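Local coordinates for SusD-like carbohydrate binding protein (Bacteroides vulgatus, PDB 3LEW) that probably binds carbohydrate nutrients at the bacterial outer membrane, as a SusD-like protein, at residues V60-Y65 with S285-P290; W308-G313 with A320-R325; I429-T434 with L443-Q448. All coordinates share one frame; numbering follows the deposited sequence.

Contact 1 (V60-Y65 with S285-P290); sequences VLNSKY and SFNVDP
The Phe286 ring is packed on one face by Leu61, whose methyl CD2 stands 4.3 Å from the ring centroid in a CH-pi contact, almost exactly on the ring normal. The other methyl meets the ring atoms: Leu61 CD1 lies 3.8 Å from Phe286 CE1 and also rests against the CB of Ser285. Phe67 adds an edge-to-face ring contact to the same aromatic group. The second flat group, the carboxamide of Asn62, is laid against Ser285, with Asn62 OD1 3.2 Å from Ser285 CB. Its CG sits between the backbone N and the carbonyl carbon (chi1 72°), which folds the amide back over its own chain. There OD1 of Asn62 takes the N-H of Lys64 at 3.0 Å, the donor standing well above the amide plane, and closes an Asx turn, while ND2 is bonded to the backbone O of Tyr283. Both ends of this buried amide are thus satisfied and its rotation is fixed. Backbone bonds complete the join: Val60 N to Asn287 O and Asn287 N to Val60 O, both 2.9 Å, then Asn62 N to Ser285 O at 3.2 Å. An inverse gamma turn is centred on Phe286. The whole is a short two-stranded antiparallel ladder, 59-61 with 286-288, uniting segments more than 200 residues apart, with an Asx turn leading the first strand away.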
loop_
_atom_site.group_PDB
_atom_site.type_symbol
_atom_site.label_atom_id
_atom_site.label_comp_id
_atom_site.label_asym_id
_atom_site.label_seq_id
_atom_site.Cartn_x
_atom_site.Cartn_y
_atom_site.Cartn_z
ATOM N N VAL A 60 11.833 -5.429 -9.673
ATOM C CA VAL A 60 12.414 -5.092 -10.960
ATOM C C VAL A 60 11.291 -4.998 -12.001
ATOM O O VAL A 60 10.582 -6.008 -12.204
ATOM C CB VAL A 60 13.371 -6.247 -11.420
ATOM C CG1 VAL A 60 14.015 -5.944 -12.759
ATOM C CG2 VAL A 60 14.449 -6.569 -10.345
ATOM N N LEU A 61 11.173 -3.872 -12.682
ATOM C CA LEU A 61 10.207 -3.698 -13.753
ATOM C C LEU A 61 10.816 -4.121 -15.098
ATOM O O LEU A 61 11.978 -3.806 -15.418
ATOM C CB LEU A 61 9.697 -2.258 -13.805
ATOM C CG LEU A 61 8.433 -1.932 -13.019
ATOM C CD1 LEU A 61 7.158 -2.536 -13.619
ATOM C CD2 LEU A 61 8.557 -2.331 -11.491
ATOM N N ASN A 62 10.020 -4.831 -15.897
ATOM C CA ASN A 62 10.382 -5.018 -17.291
ATOM C C ASN A 62 10.073 -3.744 -18.092
ATOM O O ASN A 62 9.781 -2.671 -17.535
ATOM C CB ASN A 62 9.817 -6.366 -17.877
ATOM C CG ASN A 62 8.321 -6.342 -18.100
ATOM O OD1 ASN A 62 7.721 -5.262 -18.108
ATOM N ND2 ASN A 62 7.707 -7.524 -18.290
ATOM N N SER A 63 10.151 -3.862 -19.400
ATOM C CA SER A 63 10.048 -2.794 -20.377
ATOM C C SER A 63 8.621 -2.535 -20.851
ATOM O O SER A 63 8.415 -1.729 -21.769
ATOM C CB SER A 63 10.843 -3.214 -21.629
ATOM O OG SER A 63 10.186 -4.248 -22.362
ATOM N N LYS A 64 7.661 -3.292 -20.334
ATOM C CA LYS A 64 6.317 -3.177 -20.842
ATOM C C LYS A 64 5.652 -1.898 -20.336
ATOM O O LYS A 64 6.142 -1.171 -19.464
ATOM C CB LYS A 64 5.486 -4.387 -20.482
ATOM C CG LYS A 64 5.993 -5.695 -21.009
ATOM C CD LYS A 64 5.821 -5.807 -22.499
ATOM C CE LYS A 64 6.380 -7.118 -22.957
ATOM N NZ LYS A 64 6.353 -7.274 -24.417
ATOM N N TYR A 65 4.501 -1.622 -20.950
ATOM C CA TYR A 65 3.626 -0.541 -20.516
ATOM C C TYR A 65 3.362 -0.581 -19.019
ATOM O O TYR A 65 3.201 -1.650 -18.408
ATOM C CB TYR A 65 2.309 -0.669 -21.258
ATOM C CG TYR A 65 1.283 0.380 -20.952
ATOM C CD1 TYR A 65 1.353 1.615 -21.558
ATOM C CD2 TYR A 65 0.218 0.116 -20.116
ATOM C CE1 TYR A 65 0.370 2.600 -21.313
ATOM C CE2 TYR A 65 -0.747 1.087 -19.883
ATOM C CZ TYR A 65 -0.675 2.296 -20.497
ATOM O OH TYR A 65 -1.650 3.262 -20.252
ATOM N N SER A 285 4.940 -7.447 -15.397
ATOM C CA SER A 285 6.051 -6.478 -15.303
ATOM C C SER A 285 6.681 -6.339 -13.918
ATOM O O SER A 285 7.844 -5.930 -13.826
ATOM C CB SER A 285 5.583 -5.110 -15.776
ATOM O OG SER A 285 4.429 -4.685 -15.040
ATOM N N PHE A 286 5.920 -6.674 -12.880
ATOM C CA PHE A 286 6.398 -6.602 -11.465
ATOM C C PHE A 286 7.199 -7.840 -11.105
ATOM O O PHE A 286 6.709 -8.759 -10.462
ATOM C CB PHE A 286 5.230 -6.347 -10.503
ATOM C CG PHE A 286 4.894 -4.893 -10.348
ATOM C CD1 PHE A 286 4.437 -4.154 -11.425
ATOM C CD2 PHE A 286 5.105 -4.242 -9.163
ATOM C CE1 PHE A 286 4.151 -2.765 -11.320
ATOM C CE2 PHE A 286 4.826 -2.865 -9.060
ATOM C CZ PHE A 286 4.356 -2.152 -10.131
ATOM N N ASN A 287 8.452 -7.866 -11.566
ATOM C CA ASN A 287 9.287 -9.010 -11.343
ATOM C C ASN A 287 10.103 -8.783 -10.077
ATOM O O ASN A 287 10.061 -7.691 -9.464
ATOM C CB ASN A 287 10.103 -9.266 -12.571
ATOM C CG ASN A 287 9.221 -9.665 -13.746
ATOM O OD1 ASN A 287 8.704 -10.777 -13.767
ATOM N ND2 ASN A 287 9.019 -8.745 -14.699
ATOM N N VAL A 288 10.832 -9.806 -9.701
ATOM C CA VAL A 288 11.445 -9.833 -8.378
ATOM C C VAL A 288 12.954 -9.552 -8.490
ATOM O O VAL A 288 13.621 -10.074 -9.374
ATOM C CB VAL A 288 11.195 -11.185 -7.703
ATOM C CG1 VAL A 288 11.796 -11.200 -6.284
ATOM C CG2 VAL A 288 9.715 -11.532 -7.696
ATOM N N ASP A 289 13.501 -8.756 -7.582
ATOM C CA ASP A 289 14.984 -8.737 -7.421
ATOM C C ASP A 289 15.447 -10.153 -7.081
ATOM O O ASP A 289 15.073 -10.708 -6.043
ATOM C CB ASP A 289 15.363 -7.800 -6.278
ATOM C CG ASP A 289 16.865 -7.684 -6.054
ATOM O OD1 ASP A 289 17.661 -8.321 -6.795
ATOM O OD2 ASP A 289 17.243 -6.947 -5.109
ATOM N N PRO A 290 16.359 -10.736 -7.903
ATOM C CA PRO A 290 16.744 -12.088 -7.574
ATOM C C PRO A 290 17.346 -12.193 -6.176
ATOM O O PRO A 290 17.211 -13.207 -5.530
ATOM C CB PRO A 290 17.766 -12.420 -8.641
ATOM C CG PRO A 290 17.259 -11.649 -9.866
ATOM C CD PRO A 290 16.752 -10.349 -9.272
HETATM O O HOH W 1 4.583 -2.099 -16.135
#

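Contact 2 (W308-G313 with A320-R325); sequences WATDPG and AYVWMR
Arg325 reaches across its hairpin to Ala309 and Asp311, and its side chain can be followed atom by atom. CB leaves the strand with CG anti to the carbonyl carbon (chi1 -45°), and CG passes the methyl of Ala309, with Arg325 CG 3.7 Å from Ala309 CB. A bend at chi2 (-59°) then brings the guanidinium beside the backbone of the partner strand. Its NE and NH2 grip one oxygen side-on: Arg325 NE lies 3.0 Å and Arg325 NH2 2.9 Å from Ala309 O, which sits in the guanidinium plane, while both nitrogens stand above the plane of that carbonyl. Since Trp323 N also donates to Ala309 O, three bonds converge there. NH2 goes on to a salt bridge, Arg325 NH2 to Asp311 OD1 at 2.8 Å, approaching on the anti side of a carboxylate turned 78° from the guanidinium. At the tip, NH1 shares a water with Asp311 OD1. One face of the guanidinium is backed by Trp323 CB, 3.6 Å above its plane. A leucine in place of Arg325 would probably leave the Asp311 carboxylate without its charged mate and Ala309 O with only Trp323 N among these donors.

On the face that carries Trp308 and Met324, Trp308 CE3 touches Val322 CG2 at 3.8 Å. In one of its two conformers, selenomethionine Met324 seems to hold CE over the indole's six-membered ring in a CH-pi contact and SE above the five-membered ring at a distance, a Met-aromatic contact. Strands 306-309 and 321-326 form one of two hairpins of a mixed four-stranded sheet, with 306-309 an outermost strand; Trp308 also touches Ile429 and Thr447 of the other two strands, and Met324 pairs by backbone with Val288 of strand 286-288.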
loop_
_atom_site.group_PDB
_atom_site.type_symbol
_atom_site.label_atom_id
_atom_site.label_comp_id
_atom_site.label_asym_id
_atom_site.label_seq_id
_atom_site.Cartn_x
_atom_site.Cartn_y
_atom_site.Cartn_z
ATOM N N TRP A 308 12.772 -18.498 -11.357
ATOM C CA TRP A 308 13.031 -18.045 -12.731
ATOM C C TRP A 308 11.979 -18.573 -13.674
ATOM O O TRP A 308 11.593 -19.748 -13.603
ATOM C CB TRP A 308 14.384 -18.570 -13.216
ATOM C CG TRP A 308 15.574 -18.120 -12.444
ATOM C CD1 TRP A 308 16.407 -18.912 -11.705
ATOM C CD2 TRP A 308 16.102 -16.779 -12.348
ATOM N NE1 TRP A 308 17.401 -18.150 -11.142
ATOM C CE2 TRP A 308 17.237 -16.838 -11.510
ATOM C CE3 TRP A 308 15.717 -15.546 -12.873
ATOM C CZ2 TRP A 308 17.999 -15.723 -11.212
ATOM C CZ3 TRP A 308 16.469 -14.432 -12.577
ATOM C CH2 TRP A 308 17.599 -14.526 -11.738
ATOM N N ALA A 309 11.556 -17.748 -14.609
ATOM C CA ALA A 309 10.707 -18.207 -15.688
ATOM C C ALA A 309 10.807 -17.241 -16.842
ATOM O O ALA A 309 11.073 -16.028 -16.665
ATOM C CB ALA A 309 9.189 -18.345 -15.219
ATOM N N THR A 310 10.509 -17.747 -18.018
ATOM C CA THR A 310 10.346 -16.912 -19.188
ATOM C C THR A 310 8.972 -16.200 -19.117
ATOM O O THR A 310 8.075 -16.590 -18.335
ATOM C CB THR A 310 10.469 -17.758 -20.478
ATOM O OG1 THR A 310 9.636 -18.918 -20.367
ATOM C CG2 THR A 310 11.918 -18.217 -20.696
ATOM N N ASP A 311 8.806 -15.174 -19.950
ATOM C CA ASP A 311 7.570 -14.359 -19.966
ATOM C C ASP A 311 6.350 -15.264 -20.212
ATOM O O ASP A 311 6.383 -16.154 -21.069
ATOM C CB ASP A 311 7.649 -13.276 -21.027
ATOM C CG ASP A 311 8.703 -12.187 -20.710
ATOM O OD1 ASP A 311 9.067 -11.982 -19.530
ATOM O OD2 ASP A 311 9.113 -11.509 -21.677
ATOM N N PRO A 312 5.287 -15.078 -19.418
ATOM C CA PRO A 312 4.161 -16.015 -19.511
ATOM C C PRO A 312 3.485 -15.883 -20.882
ATOM O O PRO A 312 3.191 -14.784 -21.348
ATOM C CB PRO A 312 3.244 -15.596 -18.348
ATOM C CG PRO A 312 3.614 -14.183 -18.088
ATOM C CD PRO A 312 5.079 -14.050 -18.399
ATOM N N GLY A 313 3.301 -17.003 -21.548
ATOM C CA GLY A 313 2.748 -16.996 -22.900
ATOM C C GLY A 313 3.775 -17.017 -24.036
ATOM O O GLY A 313 3.421 -17.411 -25.149
ATOM N N ALA A 320 15.208 -14.941 -24.772
ATOM C CA ALA A 320 16.618 -14.798 -24.377
ATOM C C ALA A 320 16.800 -14.781 -22.854
ATOM O O ALA A 320 17.851 -15.191 -22.380
ATOM C CB ALA A 320 17.247 -13.516 -24.961
ATOM N N TYR A 321 15.812 -14.260 -22.115
ATOM C CA TYR A 321 15.973 -14.055 -20.682
ATOM C C TYR A 321 14.956 -14.809 -19.863
ATOM O O TYR A 321 13.813 -15.031 -20.304
ATOM C CB TYR A 321 15.786 -12.569 -20.387
ATOM C CG TYR A 321 16.963 -11.712 -20.801
ATOM C CD1 TYR A 321 18.027 -11.487 -19.932
ATOM C CD2 TYR A 321 17.000 -11.106 -22.045
ATOM C CE1 TYR A 321 19.131 -10.713 -20.312
ATOM C CE2 TYR A 321 18.083 -10.308 -22.420
ATOM C CZ TYR A 321 19.150 -10.121 -21.545
ATOM O OH TYR A 321 20.229 -9.323 -21.903
ATOM N N VAL A 322 15.349 -15.127 -18.633
ATOM C CA VAL A 322 14.413 -15.418 -17.576
ATOM C C VAL A 322 14.481 -14.241 -16.579
ATOM O O VAL A 322 15.529 -13.613 -16.418
ATOM C CB VAL A 322 14.713 -16.761 -16.863
ATOM C CG1 VAL A 322 14.415 -17.922 -17.783
ATOM C CG2 VAL A 322 16.159 -16.862 -16.377
ATOM N N TRP A 323 13.353 -13.951 -15.941
ATOM C CA TRP A 323 13.276 -12.988 -14.866
ATOM C C TRP A 323 12.793 -13.762 -13.642
ATOM O O TRP A 323 12.169 -14.822 -13.777
ATOM C CB TRP A 323 12.270 -11.888 -15.188
ATOM C CG TRP A 323 12.531 -11.093 -16.453
ATOM C CD1 TRP A 323 12.591 -11.566 -17.726
ATOM C CD2 TRP A 323 12.762 -9.688 -16.542
ATOM N NE1 TRP A 323 12.847 -10.558 -18.600
ATOM C CE2 TRP A 323 12.920 -9.381 -17.910
ATOM C CE3 TRP A 323 12.795 -8.650 -15.610
ATOM C CZ2 TRP A 323 13.174 -8.078 -18.369
ATOM C CZ3 TRP A 323 13.035 -7.335 -16.071
ATOM C CH2 TRP A 323 13.205 -7.073 -17.436
HETATM N N MSE A 324 13.020 -13.230 -12.449
HETATM C CA MSE A 324 12.544 -13.880 -11.236
HETATM C C MSE A 324 11.069 -13.488 -11.041
HETATM O O MSE A 324 10.751 -12.307 -10.955
HETATM C CB MSE A 324 13.450 -13.504 -10.050
HETATM C CG MSE A 324 13.081 -14.181 -8.694
HETATM SE SE MSE A 324 13.649 -16.001 -8.543
HETATM C CE MSE A 324 15.531 -15.656 -8.417
ATOM N N ARG A 325 10.206 -14.480 -11.003
ATOM C CA ARG A 325 8.786 -14.286 -10.836
ATOM C C ARG A 325 8.368 -14.605 -9.434
ATOM O O ARG A 325 9.013 -15.375 -8.735
ATOM C CB ARG A 325 8.002 -15.223 -11.773
ATOM C CG ARG A 325 8.488 -15.325 -13.173
ATOM C CD ARG A 325 8.495 -13.990 -13.902
ATOM N NE ARG A 325 9.163 -14.176 -15.188
ATOM C CZ ARG A 325 9.063 -13.341 -16.228
ATOM N NH1 ARG A 325 8.368 -12.214 -16.152
ATOM N NH2 ARG A 325 9.742 -13.585 -17.314
HETATM O O HOH W 2 9.484 -9.891 -17.997
HETATM O O HOH W 3 11.362 -14.435 -21.029
#

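Contact 3 (I429-T434 with L443-Q448); sequences IDYIYT and LKKKTQ
A strongly twisted antiparallel beta hairpin pairs Ile429, Asp430 and Tyr431 with Lys445, Lys444 and Leu443, the segment axes running 115° apart. Two hydrogen-bonded pairs frame one that is not. Ile429 N donates to Lys445 O at 2.9 Å and Tyr431 N to Leu443 O at 2.8 Å, and each bond is matched by a return bond from the partner's N-H.

Between them, on the face that carries Asp430 and Lys444, the two side chains meet in a salt bridge: Lys444 NZ comes to 2.6 Å from Asp430 OD2, from above the carboxylate plane. A bend at chi2 (-80°) swings the lysine chain over toward the neighbouring strand, and its CE passes close to the other carboxylate oxygen. Both residues are exposed, and here the opposite charges are probably screened by solvent.

The other face is mostly apolar. Ile429 CD1 packs at 3.6 Å on Thr447 CG2, the two side chains crossing at about a right angle. Tyr431 CB lies 3.8 Å from Lys445 CG, the aliphatic part of a lysine whose NZ is bonded to the backbone oxygens of Val316 and Ala319. Farther out, Leu443 CD2 reaches Tyr433 OH at 3.7 Å.

Strand 440-448 runs parallel to 321-326, on its side away from 306-309, while 429-434 is an outermost strand of the sheet; from it Ile429 touches Trp308 and Tyr431 touches Ala309 and Val322.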
loop_
_atom_site.group_PDB
_atom_site.type_symbol
_atom_site.label_atom_id
_atom_site.label_comp_id
_atom_site.label_asym_id
_atom_site.label_seq_id
_atom_site.Cartn_x
_atom_site.Cartn_y
_atom_site.Cartn_z
ATOM N N ILE A 429 22.186 -19.509 -17.273
ATOM C CA ILE A 429 21.972 -20.606 -16.355
ATOM C C ILE A 429 21.168 -21.671 -17.088
ATOM O O ILE A 429 20.620 -21.403 -18.157
ATOM C CB ILE A 429 21.141 -20.161 -15.129
ATOM C CG1 ILE A 429 19.716 -19.784 -15.567
ATOM C CG2 ILE A 429 21.848 -18.994 -14.427
ATOM C CD1 ILE A 429 18.731 -19.616 -14.443
ATOM N N ASP A 430 21.048 -22.851 -16.482
ATOM C CA ASP A 430 20.144 -23.860 -16.979
ATOM C C ASP A 430 18.750 -23.696 -16.437
ATOM O O ASP A 430 18.521 -23.884 -15.247
ATOM C CB ASP A 430 20.658 -25.250 -16.628
ATOM C CG ASP A 430 21.858 -25.620 -17.439
ATOM O OD1 ASP A 430 21.689 -25.835 -18.672
ATOM O OD2 ASP A 430 22.963 -25.669 -16.851
ATOM N N TYR A 431 17.813 -23.387 -17.327
ATOM C CA TYR A 431 16.418 -23.137 -16.958
ATOM C C TYR A 431 15.624 -24.444 -17.136
ATOM O O TYR A 431 15.633 -25.022 -18.232
ATOM C CB TYR A 431 15.854 -21.990 -17.826
ATOM C CG TYR A 431 14.356 -21.758 -17.771
ATOM C CD1 TYR A 431 13.698 -21.545 -16.568
ATOM C CD2 TYR A 431 13.609 -21.697 -18.928
ATOM C CE1 TYR A 431 12.322 -21.342 -16.521
ATOM C CE2 TYR A 431 12.239 -21.451 -18.893
ATOM C CZ TYR A 431 11.593 -21.276 -17.679
ATOM O OH TYR A 431 10.219 -21.026 -17.674
ATOM N N ILE A 432 14.980 -24.916 -16.061
ATOM C CA ILE A 432 14.132 -26.109 -16.097
ATOM C C ILE A 432 12.664 -25.713 -16.040
ATOM O O ILE A 432 12.268 -24.935 -15.164
ATOM C CB ILE A 432 14.435 -27.061 -14.900
ATOM C CG1 ILE A 432 15.834 -27.665 -15.025
ATOM C CG2 ILE A 432 13.403 -28.195 -14.830
ATOM C CD1 ILE A 432 16.970 -26.671 -14.906
ATOM N N TYR A 433 11.862 -26.240 -16.967
ATOM C CA TYR A 433 10.422 -25.922 -17.054
ATOM C C TYR A 433 9.603 -27.113 -17.570
ATOM O O TYR A 433 10.169 -28.119 -17.987
ATOM C CB TYR A 433 10.206 -24.732 -17.997
ATOM C CG TYR A 433 10.546 -25.040 -19.442
ATOM C CD1 TYR A 433 11.872 -25.121 -19.861
ATOM C CD2 TYR A 433 9.539 -25.273 -20.386
ATOM C CE1 TYR A 433 12.197 -25.418 -21.196
ATOM C CE2 TYR A 433 9.852 -25.566 -21.721
ATOM C CZ TYR A 433 11.183 -25.635 -22.110
ATOM O OH TYR A 433 11.505 -25.934 -23.415
ATOM N N THR A 434 8.276 -26.964 -17.610
ATOM C CA THR A 434 7.390 -28.023 -18.132
ATOM C C THR A 434 6.422 -27.518 -19.240
ATOM O O THR A 434 6.004 -26.359 -19.212
ATOM C CB THR A 434 6.591 -28.655 -16.974
ATOM O OG1 THR A 434 5.615 -27.716 -16.514
ATOM C CG2 THR A 434 7.525 -29.048 -15.797
ATOM N N LEU A 443 16.890 -25.617 -21.000
ATOM C CA LEU A 443 17.510 -24.684 -21.953
ATOM C C LEU A 443 18.419 -23.675 -21.217
ATOM O O LEU A 443 18.156 -23.325 -20.055
ATOM C CB LEU A 443 16.413 -23.885 -22.659
ATOM C CG LEU A 443 15.778 -24.285 -23.992
ATOM C CD1 LEU A 443 15.755 -25.785 -24.259
ATOM C CD2 LEU A 443 14.375 -23.693 -24.052
ATOM N N LYS A 444 19.442 -23.165 -21.903
ATOM C CA LYS A 444 20.265 -22.074 -21.375
ATOM C C LYS A 444 19.541 -20.727 -21.566
ATOM O O LYS A 444 19.083 -20.419 -22.664
ATOM C CB LYS A 444 21.631 -21.991 -22.076
ATOM C CG LYS A 444 22.634 -23.168 -21.780
ATOM C CD LYS A 444 23.366 -23.010 -20.424
ATOM C CE LYS A 444 24.275 -24.205 -20.082
ATOM N NZ LYS A 444 24.419 -24.394 -18.594
ATOM N N LYS A 445 19.441 -19.946 -20.488
ATOM C CA LYS A 445 18.853 -18.597 -20.531
ATOM C C LYS A 445 19.668 -17.590 -19.720
ATOM O O LYS A 445 20.222 -17.916 -18.682
ATOM C CB LYS A 445 17.425 -18.612 -19.959
ATOM C CG LYS A 445 16.472 -19.539 -20.641
ATOM C CD LYS A 445 16.235 -19.132 -22.064
ATOM C CE LYS A 445 15.118 -19.938 -22.664
ATOM N NZ LYS A 445 15.110 -19.815 -24.131
ATOM N N LYS A 446 19.682 -16.342 -20.162
ATOM C CA LYS A 446 20.256 -15.245 -19.395
ATOM C C LYS A 446 19.330 -14.804 -18.270
ATOM O O LYS A 446 18.133 -14.819 -18.441
ATOM C CB LYS A 446 20.529 -14.043 -20.275
ATOM C CG LYS A 446 21.728 -14.281 -21.191
ATOM C CD LYS A 446 22.497 -13.009 -21.371
ATOM C CE LYS A 446 22.200 -12.390 -22.677
ATOM N NZ LYS A 446 23.131 -12.939 -23.721
ATOM N N THR A 447 19.910 -14.411 -17.143
ATOM C CA THR A 447 19.142 -14.040 -15.947
ATOM C C THR A 447 19.095 -12.515 -15.818
ATOM O O THR A 447 20.112 -11.845 -15.898
ATOM C CB THR A 447 19.813 -14.610 -14.680
ATOM O OG1 THR A 447 21.241 -14.435 -14.783
ATOM C CG2 THR A 447 19.493 -16.125 -14.519
ATOM N N GLN A 448 17.909 -11.961 -15.579
ATOM C CA GLN A 448 17.749 -10.515 -15.394
ATOM C C GLN A 448 17.413 -10.147 -13.956
ATOM O O GLN A 448 16.365 -10.580 -13.428
ATOM C CB GLN A 448 16.616 -10.006 -16.300
ATOM C CG GLN A 448 16.416 -8.491 -16.293
ATOM C CD GLN A 448 17.632 -7.753 -16.777
ATOM O OE1 GLN A 448 18.136 -8.008 -17.883
ATOM N NE2 GLN A 448 18.132 -6.836 -15.942
#

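The three contacts follow one another as small beta elements of a chain with far more helix than strand, all on the same side of its centre. Contact 1 closes first, then contact 2, then contact 3. Their centres lie about 10 Å apart from contact 1 to contact 2, about 8 Å from contact 2 to contact 3, and about 17 Å from first to last. Contacts 2 and 3 are the two hairpins of one mixed sheet, in the order 306-309, 321-326, 440-448, 429-434, joined where 321-326 runs parallel to 440-448. Contact 1 is a separate two-stranded sheet, tied to this one by Val288 and Met324. Consecutive beta pairings thus lead outward from the chain's centre.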